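Local coordinates for uncharacterized protein (Kutzneria albida DSM 43870, PDB 5M6Q) that is a microbial transglutaminase that probably cross-links proteins by transferring the gamma-glutamyl group of glutamine side chains to amines, at residues A[187-190]-A[194-197]; A[137-142]-A[146-151]; A[81-86]-A[94-99]. All coordinates share one frame; numbering follows the deposited sequence.

The three contacts follow one another along the chain without overlapping: interaction 3 closes first, then interaction 2, then interaction 1. Interaction 3 joins helices 70-84 and 90-99; interaction 2 folds the approach to helix 141-146 against the turn that follows it; interaction 1 closes the hairpin of strands 184-188 and 196-200 in the antiparallel sheet. Their centres lie about 29 Å (1 and 2), 33 Å (2 and 3) and 36 Å (1 and 3) apart, and no two touch. Interactions 1 and 3 fall on opposite sides of the chain's centre. Each therefore ties together neighbouring parts of the sequence at its own place on one enzyme chain.

Interaction 1 (A[187-190]-A[194-197]); sequences HANH and RMVV
Asn189 reaches back with its amide to the chain at Arg194 and Val196, and this side chain closes the end of the hairpin. Its CG lies between the backbone N and the carbonyl carbon (chi1 55°), which turns both amide atoms toward the other segment. Asn189 OD1 accepts the Val196 N-H, N to O 2.8 Å; the bond is nearly straight at the hydrogen, but the donor sits 45° out of the carbonyl plane, not on a lone pair. Asn189 ND2 gives an N-H almost in its own amide plane to Arg194 O at 3.2 Å. Two bonds from opposite ends of the amide thus fix its rotation, and Asn189 N adds a third link to Val196 O (3.2 Å). ND2 also lies over one face of the His190 ring, near the rim.

Met195 can be traced from root to tip. Met195 CB rests 3.3 Å from His190 O, and CG meets the same oxygen at a similar separation. Met195 SD passes His190 O at 3.8 Å. With CG anti to the backbone N (chi1 170°) and the chain extended beyond, Met195 CE reaches the methyl group Ala188 CB at 3.7 Å. His190 O is thereby buried under aliphatic carbons, with no polar partner in the model.

Ala188 and Val197 form an antiparallel non-hydrogen-bonded pair, their CA atoms 4.3 Å apart and their side chains on one face of the sheet; Met195 and Val197 also reach helix 18-28. The neighbouring His187 turns away, its ring hydrogen-bonded to Asp174 and Ser200, an arrangement consistent with the Asp and His of the Cys-Asp-His site known in microbial transglutaminases. The antiparallel register and the side-chain-bridged end are those of a beta hairpin, formed by strands 184-188 and 196-200.

Interaction 2 (A[137-142]-A[146-151]); sequences PDWSEE and TTYRPD
A short helix starting at Glu141 and a type I beta turn from Thr146 to Arg149 bring Trp139 against Thr147 and Tyr148. The six-membered ring of the indole does the touching. Thr147 OG1 stands over one face of it, 3.9 Å from Trp139 CZ3, while Thr147 CG2 comes to 4.0 Å from Trp139 CH2. Tyr148 approaches differently: Tyr148 OH lies near the indole plane at the ring edge, 3.7 Å from Trp139 CH2, and Tyr148 CE2 is 4.1 Å from Trp139 CZ3. Both side chains cross that of Trp139 at about a right angle, and the phenol oxygen meets the indole at its edge, not over a face.

Thr147 places its branches by having CG2 anti to the backbone N and OG1 beside it (chi1 -69°). The methyl Thr147 CG2 then lies 3.7 Å above the plane of the Tyr148 ring, over its centre. Both hydroxyls beside the indole have polar partners, Thr147 OG1 bonding to Arg143 O and Tyr148 OH to Thr161.

Side-chain bonds flank the helical turn. Ser140 is its N-cap, with OG bonded to the backbone N of Arg143, whose side chain makes a cation-pi contact with Trp139. Thr146 OG1 donates to Glu142 O four residues back, at 2.9 Å, tilted 26° from the carbonyl plane. Thr146 CG2 also lies 3.3 Å from Glu142 O. An alanine at Trp139 would remove the indole, which is likely to leave a gap beside Thr147 and Tyr148 and deprive Arg143 of its aromatic partner.

Interaction 3 (A[81-86]-A[94-99]); sequences NKIVDT and EAAVAK
Ile83 projects from helix 70-84 onto Ala96 and Val97 of helix 90-99, and these three residues carry the whole contact. Ala96 CB is gripped by both branches of the isoleucine, with Ile83 CG2 at 3.8 Å and Ile83 CD1 at 3.8 Å. The chain then runs on alongside the helix: Ile83 CD1 lies 3.9 Å from Val97 N and 4.1 Å from Val97 CG2. The torsions account for this reach, since CG1 is anti to the carbonyl carbon (chi1 -68°), which leaves CG2 anti to the backbone N, and CD1 continues the chain in an extended form (chi2 173°). The CA atoms of Ile83 and Ala96 are 6.8 Å apart, a short spacing, consistent with a single methyl at Ala96.

The next shell sets the Ile83 backbone. Its carbonyl oxygen takes two donors from one residue: Thr86 OG1 lies 2.7 Å from Ile83 O, in the carbonyl plane, and Thr86 N lies 3.1 Å from Ile83 O. Pro88 and Leu103 also pack on Ile83, and Val97 touches Val109 of helix 109-112. Farther out, Asn81 OD1 bonds to Ala124 N, tying helix 70-84 to strand 122-131. Across the segments themselves there are no hydrogen bonds, which implies that apolar methyl packing holds the helices together here.

Interaction 1 (A[187-190]-A[194-197])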
# COMPACT_ATOMS: atom_id res chain seq x y z
N HIS A 187 2.87 9.99 -0.64
CA HIS A 187 1.59 10.07 -1.29
C HIS A 187 1.60 11.28 -2.22
O HIS A 187 2.67 11.75 -2.60
CB HIS A 187 0.43 10.12 -0.28
CG HIS A 187 0.56 11.17 0.80
ND1 HIS A 187 -0.49 11.99 1.15
CD2 HIS A 187 1.57 11.47 1.63
CE1 HIS A 187 -0.11 12.79 2.13
NE2 HIS A 187 1.13 12.49 2.45
N ALA A 188 0.43 11.74 -2.63
CA ALA A 188 0.36 12.84 -3.59
C ALA A 188 -1.01 13.49 -3.48
O ALA A 188 -1.89 12.97 -2.78
CB ALA A 188 0.64 12.36 -5.03
N ASN A 189 -1.21 14.63 -4.14
CA ASN A 189 -2.47 15.33 -4.01
C ASN A 189 -3.53 14.78 -4.96
O ASN A 189 -4.65 14.49 -4.54
CB ASN A 189 -2.29 16.85 -4.21
CG ASN A 189 -1.62 17.21 -5.53
OD1 ASN A 189 -1.06 16.37 -6.24
ND2 ASN A 189 -1.66 18.49 -5.85
N HIS A 190 -3.18 14.61 -6.23
CA HIS A 190 -4.11 14.13 -7.23
C HIS A 190 -3.33 13.83 -8.50
O HIS A 190 -2.12 14.04 -8.56
CB HIS A 190 -5.25 15.16 -7.49
CG HIS A 190 -4.76 16.54 -7.82
ND1 HIS A 190 -4.08 16.83 -8.98
CD2 HIS A 190 -4.84 17.70 -7.13
CE1 HIS A 190 -3.76 18.12 -9.00
NE2 HIS A 190 -4.22 18.67 -7.89
N ARG A 194 -0.44 19.24 -12.36
CA ARG A 194 -0.22 19.86 -11.04
C ARG A 194 -0.21 18.86 -9.88
O ARG A 194 -0.54 19.19 -8.75
CB ARG A 194 -1.26 20.94 -10.79
CG ARG A 194 -1.06 22.13 -11.73
CD ARG A 194 -2.23 23.03 -11.69
NE ARG A 194 -2.06 24.16 -12.58
CZ ARG A 194 -2.94 25.15 -12.68
NH1 ARG A 194 -4.03 25.14 -11.92
NH2 ARG A 194 -2.73 26.15 -13.51
N MET A 195 0.17 17.64 -10.19
CA MET A 195 0.43 16.65 -9.16
C MET A 195 1.63 17.09 -8.33
O MET A 195 2.61 17.59 -8.88
CB MET A 195 0.67 15.29 -9.78
CG MET A 195 1.18 14.23 -8.81
SD MET A 195 1.24 12.63 -9.64
CE MET A 195 2.09 11.62 -8.39
N VAL A 196 1.53 16.93 -7.01
CA VAL A 196 2.64 17.15 -6.10
C VAL A 196 2.80 15.90 -5.26
O VAL A 196 1.80 15.39 -4.77
CB VAL A 196 2.40 18.37 -5.17
CG1 VAL A 196 3.57 18.55 -4.21
CG2 VAL A 196 2.15 19.63 -5.99
N VAL A 197 4.03 15.43 -5.10
CA VAL A 197 4.33 14.28 -4.24
C VAL A 197 4.59 14.73 -2.81
O VAL A 197 5.23 15.77 -2.58
CB VAL A 197 5.50 13.46 -4.83
CG1 VAL A 197 6.12 12.52 -3.80
CG2 VAL A 197 4.99 12.67 -6.01

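Interaction 2 (A[137-142]-A[146-151])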
# COMPACT_ATOMS: atom_id res chain seq x y z
N PRO A 137 -24.40 3.43 -1.68
CA PRO A 137 -25.30 4.42 -1.07
C PRO A 137 -26.58 3.76 -0.53
O PRO A 137 -27.26 4.36 0.30
CB PRO A 137 -25.60 5.38 -2.22
CG PRO A 137 -25.27 4.63 -3.47
CD PRO A 137 -24.20 3.65 -3.12
N ASP A 138 -26.86 2.54 -0.97
CA ASP A 138 -28.01 1.78 -0.48
C ASP A 138 -27.78 1.19 0.92
O ASP A 138 -28.74 0.88 1.62
CB ASP A 138 -28.36 0.65 -1.45
CG ASP A 138 -28.97 1.15 -2.75
OD1 ASP A 138 -29.61 2.22 -2.73
OD2 ASP A 138 -28.80 0.46 -3.79
N TRP A 139 -26.52 1.00 1.31
CA TRP A 139 -26.22 0.45 2.63
C TRP A 139 -26.83 1.33 3.71
O TRP A 139 -26.89 2.56 3.57
CB TRP A 139 -24.71 0.35 2.87
CG TRP A 139 -23.99 -0.66 2.05
CD1 TRP A 139 -24.53 -1.54 1.16
CD2 TRP A 139 -22.59 -0.90 2.06
NE1 TRP A 139 -23.54 -2.32 0.60
CE2 TRP A 139 -22.34 -1.95 1.15
CE3 TRP A 139 -21.51 -0.34 2.76
CZ2 TRP A 139 -21.05 -2.43 0.91
CZ3 TRP A 139 -20.24 -0.81 2.51
CH2 TRP A 139 -20.02 -1.85 1.60
N SER A 140 -27.29 0.71 4.79
CA SER A 140 -27.65 1.45 5.98
C SER A 140 -26.38 2.01 6.60
O SER A 140 -25.27 1.57 6.28
CB SER A 140 -28.36 0.56 6.98
OG SER A 140 -27.46 -0.43 7.45
N GLU A 141 -26.53 2.97 7.51
CA GLU A 141 -25.38 3.50 8.23
C GLU A 141 -24.70 2.42 9.07
O GLU A 141 -23.48 2.41 9.21
CB GLU A 141 -25.80 4.68 9.11
CG GLU A 141 -24.65 5.33 9.85
CD GLU A 141 -25.13 6.39 10.82
OE1 GLU A 141 -26.14 6.14 11.51
OE2 GLU A 141 -24.50 7.47 10.87
N GLU A 142 -25.49 1.51 9.63
CA GLU A 142 -24.91 0.46 10.45
C GLU A 142 -24.04 -0.46 9.58
O GLU A 142 -22.95 -0.87 9.99
CB GLU A 142 -25.99 -0.36 11.17
CG GLU A 142 -25.42 -1.46 12.08
CD GLU A 142 -26.51 -2.35 12.70
OE1 GLU A 142 -27.70 -2.17 12.36
OE2 GLU A 142 -26.16 -3.23 13.52
N THR A 146 -19.76 -0.83 9.89
CA THR A 146 -19.22 -2.07 10.45
C THR A 146 -18.56 -2.94 9.39
O THR A 146 -17.86 -3.88 9.74
CB THR A 146 -20.31 -2.91 11.14
OG1 THR A 146 -21.30 -3.29 10.18
CG2 THR A 146 -20.96 -2.12 12.26
N THR A 147 -18.78 -2.64 8.12
CA THR A 147 -18.27 -3.51 7.05
C THR A 147 -16.74 -3.59 7.08
O THR A 147 -16.18 -4.65 6.84
CB THR A 147 -18.74 -3.03 5.65
OG1 THR A 147 -20.16 -3.24 5.52
CG2 THR A 147 -18.04 -3.79 4.54
N TYR A 148 -16.06 -2.50 7.40
CA TYR A 148 -14.61 -2.52 7.31
C TYR A 148 -13.96 -2.59 8.69
O TYR A 148 -12.81 -2.19 8.86
CB TYR A 148 -14.11 -1.32 6.51
CG TYR A 148 -14.69 -1.33 5.12
CD1 TYR A 148 -14.30 -2.30 4.20
CD2 TYR A 148 -15.69 -0.43 4.76
CE1 TYR A 148 -14.84 -2.33 2.94
CE2 TYR A 148 -16.25 -0.46 3.50
CZ TYR A 148 -15.82 -1.42 2.60
OH TYR A 148 -16.39 -1.47 1.34
N ARG A 149 -14.68 -3.13 9.66
CA ARG A 149 -14.09 -3.30 10.98
C ARG A 149 -13.08 -4.45 10.96
O ARG A 149 -13.33 -5.50 10.36
CB ARG A 149 -15.16 -3.55 12.04
CG ARG A 149 -16.14 -2.37 12.21
CD ARG A 149 -15.70 -1.27 13.23
NE ARG A 149 -14.40 -0.64 12.93
CZ ARG A 149 -14.18 0.19 11.90
NH1 ARG A 149 -15.17 0.48 11.06
NH2 ARG A 149 -12.98 0.71 11.71
N PRO A 150 -11.92 -4.24 11.60
CA PRO A 150 -10.90 -5.29 11.63
C PRO A 150 -11.37 -6.49 12.44
O PRO A 150 -12.06 -6.35 13.43
CB PRO A 150 -9.70 -4.61 12.29
CG PRO A 150 -10.00 -3.11 12.26
CD PRO A 150 -11.50 -3.04 12.34
N ASP A 151 -11.04 -7.68 11.95
CA ASP A 151 -11.25 -8.91 12.69
C ASP A 151 -10.67 -8.75 14.10
O ASP A 151 -9.49 -8.42 14.25
CB ASP A 151 -10.58 -10.07 11.95
CG ASP A 151 -10.93 -11.42 12.54
OD1 ASP A 151 -10.43 -11.74 13.64
OD2 ASP A 151 -11.68 -12.16 11.87

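Interaction 3 (A[81-86]-A[94-99])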
# COMPACT_ATOMS: atom_id res chain seq x y z
N ASN A 81 8.04 -12.15 4.11
CA ASN A 81 9.43 -12.03 3.69
C ASN A 81 10.24 -13.25 4.12
O ASN A 81 11.09 -13.74 3.38
CB ASN A 81 10.07 -10.75 4.25
CG ASN A 81 9.77 -9.53 3.39
OD1 ASN A 81 9.43 -9.64 2.21
ND2 ASN A 81 9.88 -8.35 3.99
N LYS A 82 9.97 -13.76 5.31
CA LYS A 82 10.65 -14.94 5.79
C LYS A 82 10.39 -16.15 4.87
O LYS A 82 11.30 -16.90 4.53
CB LYS A 82 10.23 -15.24 7.23
CG LYS A 82 10.99 -16.35 7.92
CD LYS A 82 10.62 -16.39 9.41
CE LYS A 82 11.44 -17.42 10.20
NZ LYS A 82 10.92 -18.81 10.03
N ILE A 83 9.14 -16.32 4.43
CA ILE A 83 8.83 -17.42 3.52
C ILE A 83 9.43 -17.23 2.11
O ILE A 83 10.04 -18.16 1.59
CB ILE A 83 7.33 -17.65 3.42
CG1 ILE A 83 6.80 -18.20 4.74
CG2 ILE A 83 7.03 -18.61 2.25
CD1 ILE A 83 5.29 -18.31 4.81
N VAL A 84 9.27 -16.06 1.49
CA VAL A 84 9.82 -15.91 0.14
C VAL A 84 11.36 -15.85 0.16
O VAL A 84 11.99 -16.00 -0.87
CB VAL A 84 9.24 -14.67 -0.60
CG1 VAL A 84 7.73 -14.78 -0.70
CG2 VAL A 84 9.70 -13.36 0.06
N ASP A 85 11.96 -15.66 1.33
CA ASP A 85 13.42 -15.71 1.41
C ASP A 85 13.97 -17.14 1.24
O ASP A 85 15.18 -17.32 1.08
CB ASP A 85 13.91 -15.13 2.73
CG ASP A 85 14.33 -13.67 2.59
OD1 ASP A 85 14.77 -13.29 1.48
OD2 ASP A 85 14.21 -12.92 3.59
N THR A 86 13.10 -18.14 1.29
CA THR A 86 13.53 -19.51 1.02
C THR A 86 13.35 -19.89 -0.46
O THR A 86 13.53 -21.05 -0.83
CB THR A 86 12.75 -20.52 1.88
OG1 THR A 86 11.38 -20.53 1.47
CG2 THR A 86 12.83 -20.14 3.35
N GLU A 94 2.30 -22.01 -0.69
CA GLU A 94 0.99 -22.31 -0.14
C GLU A 94 1.15 -23.20 1.09
O GLU A 94 0.50 -22.98 2.11
CB GLU A 94 0.10 -22.99 -1.19
CG GLU A 94 -1.31 -23.25 -0.71
CD GLU A 94 -2.25 -23.70 -1.83
OE1 GLU A 94 -1.89 -23.57 -3.02
OE2 GLU A 94 -3.35 -24.20 -1.50
N ALA A 95 2.03 -24.19 0.99
CA ALA A 95 2.27 -25.07 2.13
C ALA A 95 2.89 -24.31 3.31
O ALA A 95 2.52 -24.54 4.45
CB ALA A 95 3.16 -26.23 1.71
N ALA A 96 3.82 -23.40 3.03
CA ALA A 96 4.50 -22.65 4.09
C ALA A 96 3.53 -21.72 4.81
O ALA A 96 3.54 -21.58 6.04
CB ALA A 96 5.66 -21.87 3.51
N VAL A 97 2.69 -21.08 4.02
CA VAL A 97 1.68 -20.18 4.54
C VAL A 97 0.76 -20.93 5.50
O VAL A 97 0.42 -20.40 6.57
CB VAL A 97 0.91 -19.51 3.38
CG1 VAL A 97 -0.46 -19.04 3.84
CG2 VAL A 97 1.74 -18.36 2.82
N ALA A 98 0.40 -22.16 5.15
CA ALA A 98 -0.49 -22.99 5.99
C ALA A 98 0.11 -23.36 7.35
O ALA A 98 -0.64 -23.62 8.30
CB ALA A 98 -0.87 -24.28 5.24
N LYS A 99 1.43 -23.39 7.46
CA LYS A 99 2.08 -23.75 8.72
C LYS A 99 2.42 -22.54 9.59
O LYS A 99 2.66 -22.68 10.79
CB LYS A 99 3.35 -24.54 8.47
CG LYS A 99 3.17 -25.83 7.72
CD LYS A 99 4.53 -26.41 7.37
CE LYS A 99 4.40 -27.52 6.35
NZ LYS A 99 5.75 -28.03 5.93